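PDB 5CE6: FACT-Spt16, which is a subunit of the FACT histone chaperone complex and, through its N-terminal domain, probably binds histones H3-H4 in chromatin transcription. Local coordinates for residues 72-75 with 81-84; 208-213 with 441-446; 302-305 with 310-313; 334-339 with 447-452. All coordinates share one frame; numbering follows the deposited sequence.

Contact 1 lies in the N-terminal lobe; the other three lie in the part related to the M24 metallopeptidases. Contacts 1 and 3 touch across these two parts, with Leu75 CD1 4.1 Å from Arg305 NH2, beside a bound acetate. Contacts 2 and 3 are close neighbours, their centres about 9 Å apart, and are joined through Thr213, whose OG1 is 2.6 Å from Ser311 OG in a probable hydrogen bond. Contact 4 takes up the chain where contact 2 leaves it, residues 447-452 following 441-446, centre to centre about 16 Å, and both draw on the carboxylate of Asp431. Contacts 1 and 4 lie on opposite sides of the chain's centre, their centres about 38 Å apart.

Contact 1: 72-75 with 81-84; sequences ALFL and EFPE
Phe82 meets Phe74 at the root of its side chain more than at its tip. Its CB lies 3.7 Å from CD1 of Phe74 and 3.8 Å from CE1 of Phe74: CB to the ring centroid is 4.2 Å, along a line 29° off the normal, an off-centre CH-pi contact. One bond further out, Phe82 CG is 4.0 Å from Phe74 CD1, and on the near side of its ring Phe82 CD1 comes to 3.8 Å from the same carbon. The remaining ring carbons of Phe82 stand farther from the helix. With CG anti to its carbonyl carbon (chi1 -79°), the Phe82 ring is carried past its partner instead of over it; the centroids are 5.7 Å apart and the planes, tilted by only 28°, barely overlap. Phenylalanine suits both places, offering a broad apolar surface that asks for no polar partner.

A second touch lies one helical residue on. Leu75 runs alongside Glu81, its CD2 lying 3.7 Å from the backbone N of Glu81 and 4.1 Å from CG of Glu81, while the acid is carried onward by an extended chain. Glutamate fits here because its CG methylene can lie against the leucine while the charged end reaches the surface.

The pair thus joins helix 69-78 to the loop that returns from it into strand 85-89. Phe74 is enclosed further by Val56 and Cys58 of strand 53-58 and by Thr85 and Met87 of strand 85-89, while Leu73 packs on Phe191 and Phe195 of helix 188-196.

Contact 2: 208-213 with 441-446; sequences RAAYLT and DVVTSI
Ala210 presents its methyl group to the turn that ends strand 440-442, and CB lies against Val443 CG2 at 3.5 Å. Val443 reaches it with just one branch: CG2 sits between its own backbone N and carbonyl carbon and faces the helix, while CG1, anti to the carbonyl carbon (chi1 -71°), is turned aside. The same alanine methyl also lies 3.6 Å from Val443 O, and from the next residue of the turn Thr444 CG2 approaches Ala210 CB to 3.9 Å. So small a side chain suits a helix face brought this near, since the CA atoms of Ala210 and Thr444 are only 5.5 Å apart.

The contact belongs to the M24 metallopeptidase-like part of the chain, where the long helix 200-230 lies against the beta-sheet core; Ala210 touches Ser311 of strand 309-319 as well. Strand 440-442 is an outermost strand of its antiparallel sheet, and it gives way to a type I beta turn from Val442 to Ser445, whose closing bond, Ser445 N to Val442 O, is weak at 3.5 Å.

Threonine serves this turn with both branches. Its methyl meets the alanine, while OG1, swung away from it, hydrogen-bonds to Asp431 OD1 and to the backbone N of Thr432 on strand 424-435. Beyond the turn, Ile446 O accepts a hydrogen bond from Lys218 NZ, farther along the same helix.

Contact 3: 302-305 with 310-313; sequences VGAR and CSNI. With ACT (acetate ion), chain B.
Val302 and Ile313 face each other as an antiparallel hydrogen-bonded pair: Val302 N gives to Ile313 O and Ile313 N to Val302 O, both at 3.0 Å and fairly straight. Their side chains lie side by side, Val302 CG1 3.5 Å from Ile313 CG2, beta-branched residues that suit extended strands. Next along, Gly303 CA comes within 3.3 Å of Ser311 O; a CB here would run into that oxygen, so glycine suits the place. The buried carbonyl oxygen has no partner in the model. Ser311 OG gives a 2.8 Å bond to Ala304 O, approaching 22° from the carbonyl plane.

At the far end the extended Arg305 chain runs past Cys310, whose SG is 3.6 Å from Arg305 NE, and carries its guanidinium to an acetate probably left from crystallisation. Arg305 NH2 donates to the acetate OXT at 2.8 Å, the oxygen lying at the edge of the group and in its plane; the bond from Arg305 NH1 is weak.

In the second shell Ser308 O takes the bond of Arg305 NE, Thr213 pairs with Ser311 OG, and Asn312 is fixed by Tyr267 and Asn405. Strands 296-306 and 309-319 here form a beta hairpin within the sheet of the M24-like, pita-bread fold.

Contact 4: 334-339 with 447-452; sequences KAQEAV and GSKALK
Lys449 and Gln336 supply most of the buried surface, meeting through one short hydrogen bond, Lys449 NZ to Gln336 OE1 at 2.7 Å. The C=O...NZ angle is 130°, so the ammonium lies well off the carbonyl axis, tilted 18° from the carbonyl plane, and the two side chains cross at about a right angle. A bend at chi3 (-78°) turns the end of the lysine. Gln336 points from the helix toward the loop.

The contact ties helix 323-342 of the M24-like fold to the chain running from strand 440-442 toward helix 451-454. Asp431 on strand 424-435 completes a triangle: its OD2 forms a salt bridge with Lys449 NZ and accepts a hydrogen bond from Gln336 NE2. Glutamine suits this place because one amide can accept from the lysine and donate to the acid, and lysine because it is long enough to serve both amide oxygen and Asp431 from the loop.

Glu337 OE2, 5.7 Å from Lys449 NZ, would probably add a mild, longer-range attraction. Just before the lysine, Ser448 OG accepts from Ala450 N at 3.0 Å in an ST turn, while Lys449 O accepts a hydrogen bond from Tyr329 OH.

Contact 1: 72-75 with 81-84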
loop_
_atom_site.group_PDB
_atom_site.type_symbol
_atom_site.label_atom_id
_atom_site.label_comp_id
_atom_site.label_asym_id
_atom_site.label_seq_id
_atom_site.Cartn_x
_atom_site.Cartn_y
_atom_site.Cartn_z
ATOM N N ALA A 72 2.661 5.642 8.625
ATOM C CA ALA A 72 1.599 4.682 8.896
ATOM C C ALA A 72 1.397 4.428 10.391
ATOM O O ALA A 72 0.262 4.306 10.853
ATOM C CB ALA A 72 1.866 3.378 8.155
ATOM N N LEU A 73 2.486 4.353 11.153
ATOM C CA LEU A 73 2.360 4.163 12.597
ATOM C C LEU A 73 1.635 5.332 13.260
ATOM O O LEU A 73 0.737 5.121 14.080
ATOM C CB LEU A 73 3.720 3.924 13.261
ATOM C CG LEU A 73 3.621 3.699 14.769
ATOM C CD1 LEU A 73 2.796 2.462 15.085
ATOM C CD2 LEU A 73 4.995 3.620 15.424
ATOM N N PHE A 74 2.031 6.562 12.923
ATOM C CA PHE A 74 1.321 7.731 13.434
ATOM C C PHE A 74 -0.162 7.723 13.075
ATOM O O PHE A 74 -0.996 8.006 13.922
ATOM C CB PHE A 74 1.961 9.035 12.952
ATOM C CG PHE A 74 3.174 9.443 13.729
ATOM C CD1 PHE A 74 3.041 10.119 14.937
ATOM C CD2 PHE A 74 4.441 9.197 13.237
ATOM C CE1 PHE A 74 4.160 10.518 15.656
ATOM C CE2 PHE A 74 5.571 9.600 13.943
ATOM C CZ PHE A 74 5.432 10.259 15.151
ATOM N N LEU A 75 -0.486 7.407 11.821
ATOM C CA LEU A 75 -1.882 7.310 11.397
ATOM C C LEU A 75 -2.626 6.205 12.145
ATOM O O LEU A 75 -3.778 6.375 12.562
ATOM C CB LEU A 75 -1.954 7.065 9.876
ATOM C CG LEU A 75 -1.608 8.296 9.033
ATOM C CD1 LEU A 75 -1.378 7.912 7.580
ATOM C CD2 LEU A 75 -2.728 9.316 9.121
ATOM N N GLU A 81 -1.334 12.422 10.668
ATOM C CA GLU A 81 0.091 12.548 10.425
ATOM C C GLU A 81 0.673 13.564 11.385
ATOM O O GLU A 81 0.011 14.537 11.753
ATOM C CB GLU A 81 0.361 13.020 9.003
ATOM C CG GLU A 81 0.103 11.981 7.929
ATOM C CD GLU A 81 0.567 12.444 6.566
ATOM O OE1 GLU A 81 1.790 12.619 6.373
ATOM O OE2 GLU A 81 -0.295 12.634 5.685
ATOM N N PHE A 82 1.927 13.341 11.765
ATOM C CA PHE A 82 2.684 14.288 12.576
ATOM C C PHE A 82 4.021 14.519 11.886
ATOM O O PHE A 82 5.023 13.882 12.217
ATOM C CB PHE A 82 2.882 13.735 13.994
ATOM C CG PHE A 82 1.668 13.876 14.889
ATOM C CD1 PHE A 82 0.569 13.033 14.747
ATOM C CD2 PHE A 82 1.640 14.837 15.890
ATOM C CE1 PHE A 82 -0.540 13.163 15.577
ATOM C CE2 PHE A 82 0.538 14.974 16.726
ATOM C CZ PHE A 82 -0.553 14.133 16.575
ATOM N N PRO A 83 4.043 15.423 10.893
ATOM C CA PRO A 83 5.283 15.668 10.152
ATOM C C PRO A 83 6.326 16.322 11.052
ATOM O O PRO A 83 5.968 16.924 12.069
ATOM C CB PRO A 83 4.850 16.645 9.051
ATOM C CG PRO A 83 3.353 16.514 8.969
ATOM C CD PRO A 83 2.923 16.228 10.378
ATOM N N GLU A 84 7.594 16.194 10.671
ATOM C CA GLU A 84 8.723 16.696 11.452
ATOM C C GLU A 84 8.592 16.367 12.947
ATOM O O GLU A 84 8.743 17.234 13.817
ATOM C CB GLU A 84 8.937 18.195 11.217
ATOM C CG GLU A 84 10.358 18.650 11.484
ATOM C CD GLU A 84 10.582 20.109 11.155
ATOM O OE1 GLU A 84 9.769 20.957 11.583
ATOM O OE2 GLU A 84 11.580 20.402 10.464
#

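Contact 2: 208-213 with 441-446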
loop_
_atom_site.group_PDB
_atom_site.type_symbol
_atom_site.label_atom_id
_atom_site.label_comp_id
_atom_site.label_asym_id
_atom_site.label_seq_id
_atom_site.Cartn_x
_atom_site.Cartn_y
_atom_site.Cartn_z
ATOM N N ARG A 208 -14.850 0.623 1.830
ATOM C CA ARG A 208 -15.329 1.916 1.327
ATOM C C ARG A 208 -14.404 2.405 0.212
ATOM O O ARG A 208 -14.866 2.819 -0.843
ATOM C CB ARG A 208 -15.398 2.973 2.441
ATOM C CG ARG A 208 -16.326 2.602 3.610
ATOM C CD ARG A 208 -17.806 2.725 3.260
ATOM N NE ARG A 208 -18.669 2.315 4.376
ATOM C CZ ARG A 208 -19.293 1.143 4.443
ATOM N NH1 ARG A 208 -19.157 0.263 3.459
ATOM N NH2 ARG A 208 -20.047 0.841 5.500
ATOM N N ALA A 209 -13.099 2.349 0.465
ATOM C CA ALA A 209 -12.096 2.762 -0.511
ATOM C C ALA A 209 -12.227 1.934 -1.781
ATOM O O ALA A 209 -12.255 2.482 -2.885
ATOM C CB ALA A 209 -10.705 2.619 0.070
ATOM N N ALA A 210 -12.314 0.616 -1.616
ATOM C CA ALA A 210 -12.420 -0.295 -2.756
ATOM C C ALA A 210 -13.706 -0.111 -3.552
ATOM O O ALA A 210 -13.710 -0.285 -4.773
ATOM C CB ALA A 210 -12.285 -1.741 -2.298
ATOM N N TYR A 211 -14.806 0.192 -2.863
ATOM C CA TYR A 211 -16.061 0.484 -3.550
ATOM C C TYR A 211 -15.903 1.682 -4.486
ATOM O O TYR A 211 -16.333 1.642 -5.642
ATOM C CB TYR A 211 -17.192 0.745 -2.550
ATOM C CG TYR A 211 -18.557 0.822 -3.203
ATOM C CD1 TYR A 211 -19.293 -0.331 -3.448
ATOM C CD2 TYR A 211 -19.101 2.043 -3.591
ATOM C CE1 TYR A 211 -20.539 -0.273 -4.051
ATOM C CE2 TYR A 211 -20.346 2.113 -4.196
ATOM C CZ TYR A 211 -21.059 0.951 -4.426
ATOM O OH TYR A 211 -22.296 1.008 -5.025
ATOM N N LEU A 212 -15.280 2.747 -3.988
ATOM C CA LEU A 212 -15.025 3.929 -4.808
ATOM C C LEU A 212 -14.088 3.592 -5.961
ATOM O O LEU A 212 -14.341 3.965 -7.110
ATOM C CB LEU A 212 -14.426 5.048 -3.957
ATOM C CG LEU A 212 -13.938 6.284 -4.714
ATOM C CD1 LEU A 212 -15.075 6.885 -5.512
ATOM C CD2 LEU A 212 -13.388 7.302 -3.735
ATOM N N THR A 213 -13.007 2.884 -5.647
ATOM C CA THR A 213 -12.043 2.450 -6.662
ATOM C C THR A 213 -12.733 1.696 -7.797
ATOM O O THR A 213 -12.528 1.988 -8.988
ATOM C CB THR A 213 -10.970 1.559 -6.023
ATOM O OG1 THR A 213 -10.180 2.353 -5.125
ATOM C CG2 THR A 213 -10.055 0.937 -7.074
ATOM N N ASP A 441 -13.250 -12.164 0.345
ATOM C CA ASP A 441 -14.098 -11.171 -0.308
ATOM C C ASP A 441 -13.310 -10.372 -1.328
ATOM O O ASP A 441 -12.337 -9.718 -0.973
ATOM C CB ASP A 441 -14.678 -10.195 0.719
ATOM C CG ASP A 441 -15.594 -10.865 1.710
ATOM O OD1 ASP A 441 -16.113 -11.956 1.392
ATOM O OD2 ASP A 441 -15.801 -10.298 2.806
ATOM N N VAL A 442 -13.730 -10.410 -2.589
ATOM C CA VAL A 442 -13.093 -9.556 -3.596
ATOM C C VAL A 442 -13.893 -8.264 -3.600
ATOM O O VAL A 442 -15.000 -8.223 -4.121
ATOM C CB VAL A 442 -13.118 -10.179 -4.989
ATOM C CG1 VAL A 442 -12.448 -9.231 -6.001
ATOM C CG2 VAL A 442 -12.386 -11.513 -4.983
ATOM N N VAL A 443 -13.349 -7.216 -2.993
ATOM C CA VAL A 443 -14.142 -6.013 -2.735
ATOM C C VAL A 443 -14.070 -4.993 -3.876
ATOM O O VAL A 443 -14.697 -3.938 -3.815
ATOM C CB VAL A 443 -13.820 -5.360 -1.365
ATOM C CG1 VAL A 443 -14.345 -6.225 -0.231
ATOM C CG2 VAL A 443 -12.326 -5.117 -1.203
ATOM N N THR A 444 -13.318 -5.330 -4.922
ATOM C CA THR A 444 -13.309 -4.541 -6.150
ATOM C C THR A 444 -14.003 -5.297 -7.282
ATOM O O THR A 444 -13.684 -5.103 -8.456
ATOM C CB THR A 444 -11.869 -4.246 -6.599
ATOM O OG1 THR A 444 -11.103 -5.454 -6.507
ATOM C CG2 THR A 444 -11.227 -3.202 -5.705
ATOM N N SER A 445 -14.938 -6.174 -6.935
ATOM C CA SER A 445 -15.699 -6.888 -7.956
ATOM C C SER A 445 -16.656 -5.918 -8.662
ATOM O O SER A 445 -17.554 -5.365 -8.038
ATOM C CB SER A 445 -16.488 -8.036 -7.318
ATOM O OG SER A 445 -16.957 -8.934 -8.311
ATOM N N ILE A 446 -16.460 -5.707 -9.964
ATOM C CA ILE A 446 -17.249 -4.713 -10.698
ATOM C C ILE A 446 -17.869 -5.258 -11.972
ATOM O O ILE A 446 -18.386 -4.498 -12.799
ATOM C CB ILE A 446 -16.414 -3.487 -11.078
ATOM C CG1 ILE A 446 -15.180 -3.896 -11.883
ATOM C CG2 ILE A 446 -16.016 -2.709 -9.838
ATOM C CD1 ILE A 446 -14.392 -2.705 -12.414
#

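Contact 3: 302-305 with 310-313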
loop_
_atom_site.group_PDB
_atom_site.type_symbol
_atom_site.label_atom_id
_atom_site.label_comp_id
_atom_site.label_asym_id
_atom_site.label_seq_id
_atom_site.Cartn_x
_atom_site.Cartn_y
_atom_site.Cartn_z
ATOM N N VAL A 302 -5.983 1.950 -10.964
ATOM C CA VAL A 302 -6.412 3.091 -10.162
ATOM C C VAL A 302 -6.629 2.662 -8.720
ATOM O O VAL A 302 -7.050 1.541 -8.452
ATOM C CB VAL A 302 -7.689 3.739 -10.765
ATOM C CG1 VAL A 302 -8.790 2.728 -10.896
ATOM C CG2 VAL A 302 -8.157 4.896 -9.932
ATOM N N GLY A 303 -6.324 3.545 -7.779
ATOM C CA GLY A 303 -6.611 3.218 -6.395
ATOM C C GLY A 303 -7.039 4.438 -5.615
ATOM O O GLY A 303 -6.383 5.484 -5.680
ATOM N N ALA A 304 -8.145 4.300 -4.888
ATOM C CA ALA A 304 -8.634 5.346 -3.997
ATOM C C ALA A 304 -8.287 4.999 -2.558
ATOM O O ALA A 304 -8.141 3.823 -2.199
ATOM C CB ALA A 304 -10.133 5.532 -4.138
ATOM N N ARG A 305 -8.165 6.035 -1.739
ATOM C CA ARG A 305 -7.804 5.880 -0.343
ATOM C C ARG A 305 -8.926 6.483 0.494
ATOM O O ARG A 305 -9.461 7.545 0.163
ATOM C CB ARG A 305 -6.488 6.627 -0.083
ATOM C CG ARG A 305 -5.672 6.110 1.093
ATOM C CD ARG A 305 -4.360 6.889 1.221
ATOM N NE ARG A 305 -3.539 6.407 2.333
ATOM C CZ ARG A 305 -2.422 6.999 2.749
ATOM N NH1 ARG A 305 -1.986 8.097 2.145
ATOM N NH2 ARG A 305 -1.740 6.492 3.765
ATOM N N CYS A 310 -5.880 2.264 1.911
ATOM C CA CYS A 310 -5.718 2.156 0.468
ATOM C C CYS A 310 -6.515 0.995 -0.114
ATOM O O CYS A 310 -6.914 0.065 0.591
ATOM C CB CYS A 310 -4.241 1.936 0.102
ATOM S SG CYS A 310 -3.142 3.293 0.560
ATOM N N SER A 311 -6.713 1.059 -1.427
ATOM C CA SER A 311 -7.338 -0.016 -2.190
ATOM C C SER A 311 -6.756 0.064 -3.577
ATOM O O SER A 311 -6.102 1.051 -3.924
ATOM C CB SER A 311 -8.865 0.133 -2.232
ATOM O OG SER A 311 -9.240 1.331 -2.907
ATOM N N ASN A 312 -6.991 -0.959 -4.389
ATOM C CA ASN A 312 -6.411 -0.957 -5.719
ATOM C C ASN A 312 -7.233 -1.789 -6.684
ATOM O O ASN A 312 -7.833 -2.790 -6.286
ATOM C CB ASN A 312 -5.008 -1.544 -5.692
ATOM C CG ASN A 312 -4.275 -1.296 -6.987
ATOM O OD1 ASN A 312 -4.176 -0.153 -7.435
ATOM N ND2 ASN A 312 -3.787 -2.357 -7.612
ATOM N N ILE A 313 -7.246 -1.386 -7.952
ATOM C CA ILE A 313 -7.810 -2.241 -8.995
ATOM C C ILE A 313 -7.006 -1.997 -10.253
ATOM O O ILE A 313 -6.422 -0.933 -10.424
ATOM C CB ILE A 313 -9.314 -1.931 -9.234
ATOM C CG1 ILE A 313 -10.011 -3.081 -9.976
ATOM C CG2 ILE A 313 -9.487 -0.641 -10.032
ATOM C CD1 ILE A 313 -11.480 -2.767 -10.288
HETATM C C ACT B . 1.798 6.949 4.405
HETATM O O ACT B . 2.938 7.394 4.157
HETATM O OXT ACT B . 0.835 7.657 4.028
HETATM C CH3 ACT B . 1.607 5.645 5.121
#

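Contact 4: 334-339 with 447-452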
loop_
_atom_site.group_PDB
_atom_site.type_symbol
_atom_site.label_atom_id
_atom_site.label_comp_id
_atom_site.label_asym_id
_atom_site.label_seq_id
_atom_site.Cartn_x
_atom_site.Cartn_y
_atom_site.Cartn_z
ATOM N N LYS A 334 -7.168 -16.582 -15.300
ATOM C CA LYS A 334 -7.264 -17.861 -14.597
ATOM C C LYS A 334 -6.178 -17.936 -13.518
ATOM O O LYS A 334 -6.411 -18.438 -12.415
ATOM C CB LYS A 334 -7.142 -19.010 -15.606
ATOM C CG LYS A 334 -7.299 -20.405 -15.037
ATOM C CD LYS A 334 -7.246 -21.422 -16.182
ATOM C CE LYS A 334 -7.261 -22.854 -15.678
ATOM N NZ LYS A 334 -7.285 -23.807 -16.834
ATOM N N ALA A 335 -5.000 -17.405 -13.832
ATOM C CA ALA A 335 -3.905 -17.385 -12.868
ATOM C C ALA A 335 -4.203 -16.459 -11.695
ATOM O O ALA A 335 -3.923 -16.797 -10.539
ATOM C CB ALA A 335 -2.598 -16.999 -13.543
ATOM N N GLN A 336 -4.747 -15.279 -11.989
ATOM C CA GLN A 336 -5.089 -14.337 -10.926
ATOM C C GLN A 336 -6.156 -14.923 -10.012
ATOM O O GLN A 336 -6.090 -14.782 -8.790
ATOM C CB GLN A 336 -5.581 -13.003 -11.498
ATOM C CG GLN A 336 -5.611 -11.868 -10.435
ATOM C CD GLN A 336 -6.876 -11.025 -10.483
ATOM O OE1 GLN A 336 -7.857 -11.388 -11.125
ATOM N NE2 GLN A 336 -6.858 -9.886 -9.783
ATOM N N GLU A 337 -7.152 -15.568 -10.607
ATOM C CA GLU A 337 -8.214 -16.202 -9.826
ATOM C C GLU A 337 -7.648 -17.316 -8.951
ATOM O O GLU A 337 -8.159 -17.570 -7.858
ATOM C CB GLU A 337 -9.294 -16.788 -10.738
ATOM C CG GLU A 337 -10.140 -15.763 -11.481
ATOM C CD GLU A 337 -10.952 -16.394 -12.617
ATOM O OE1 GLU A 337 -10.536 -17.446 -13.162
ATOM O OE2 GLU A 337 -12.007 -15.834 -12.967
ATOM N N ALA A 338 -6.604 -17.986 -9.437
ATOM C CA ALA A 338 -5.976 -19.069 -8.680
ATOM C C ALA A 338 -5.240 -18.532 -7.454
ATOM O O ALA A 338 -5.242 -19.165 -6.393
ATOM C CB ALA A 338 -5.033 -19.903 -9.570
ATOM N N VAL A 339 -4.604 -17.370 -7.598
ATOM C CA VAL A 339 -3.987 -16.731 -6.444
ATOM C C VAL A 339 -5.051 -16.395 -5.419
ATOM O O VAL A 339 -4.902 -16.702 -4.233
ATOM C CB VAL A 339 -3.219 -15.453 -6.830
ATOM C CG1 VAL A 339 -2.634 -14.790 -5.595
ATOM C CG2 VAL A 339 -2.105 -15.804 -7.798
ATOM N N GLY A 447 -17.814 -6.573 -12.136
ATOM C CA GLY A 447 -18.380 -7.196 -13.313
ATOM C C GLY A 447 -17.378 -8.140 -13.931
ATOM O O GLY A 447 -16.194 -8.109 -13.596
ATOM N N SER A 448 -17.852 -8.981 -14.843
ATOM C CA SER A 448 -17.009 -10.018 -15.429
ATOM C C SER A 448 -15.683 -9.514 -15.984
ATOM O O SER A 448 -15.636 -8.545 -16.741
ATOM C CB SER A 448 -17.768 -10.760 -16.524
ATOM O OG SER A 448 -16.904 -11.645 -17.209
ATOM N N LYS A 449 -14.607 -10.184 -15.579
ATOM C CA LYS A 449 -13.272 -9.898 -16.083
ATOM C C LYS A 449 -12.993 -10.755 -17.291
ATOM O O LYS A 449 -11.906 -10.675 -17.866
ATOM C CB LYS A 449 -12.221 -10.208 -15.016
ATOM C CG LYS A 449 -12.141 -9.197 -13.911
ATOM C CD LYS A 449 -11.053 -9.566 -12.909
ATOM C CE LYS A 449 -11.469 -10.664 -11.948
ATOM N NZ LYS A 449 -10.448 -10.747 -10.843
ATOM N N ALA A 450 -13.961 -11.600 -17.659
ATOM C CA ALA A 450 -13.789 -12.505 -18.780
ATOM C C ALA A 450 -13.479 -11.695 -20.015
ATOM O O ALA A 450 -13.918 -10.546 -20.140
ATOM C CB ALA A 450 -15.031 -13.360 -19.001
ATOM N N LEU A 451 -12.695 -12.303 -20.898
ATOM C CA LEU A 451 -12.274 -11.703 -22.153
ATOM C C LEU A 451 -13.413 -11.013 -22.896
ATOM O O LEU A 451 -13.268 -9.873 -23.338
ATOM C CB LEU A 451 -11.662 -12.781 -23.046
ATOM C CG LEU A 451 -11.129 -12.324 -24.397
ATOM C CD1 LEU A 451 -9.961 -11.401 -24.191
ATOM C CD2 LEU A 451 -10.726 -13.524 -25.238
ATOM N N LYS A 452 -14.545 -11.704 -23.019
ATOM C CA LYS A 452 -15.682 -11.197 -23.788
ATOM C C LYS A 452 -16.181 -9.847 -23.275
ATOM O O LYS A 452 -16.756 -9.059 -24.026
ATOM C CB LYS A 452 -16.836 -12.208 -23.780
ATOM C CG LYS A 452 -17.561 -12.298 -22.445
ATOM C CD LYS A 452 -18.933 -12.947 -22.590
ATOM C CE LYS A 452 -19.726 -12.841 -21.294
ATOM N NZ LYS A 452 -18.967 -13.386 -20.130
#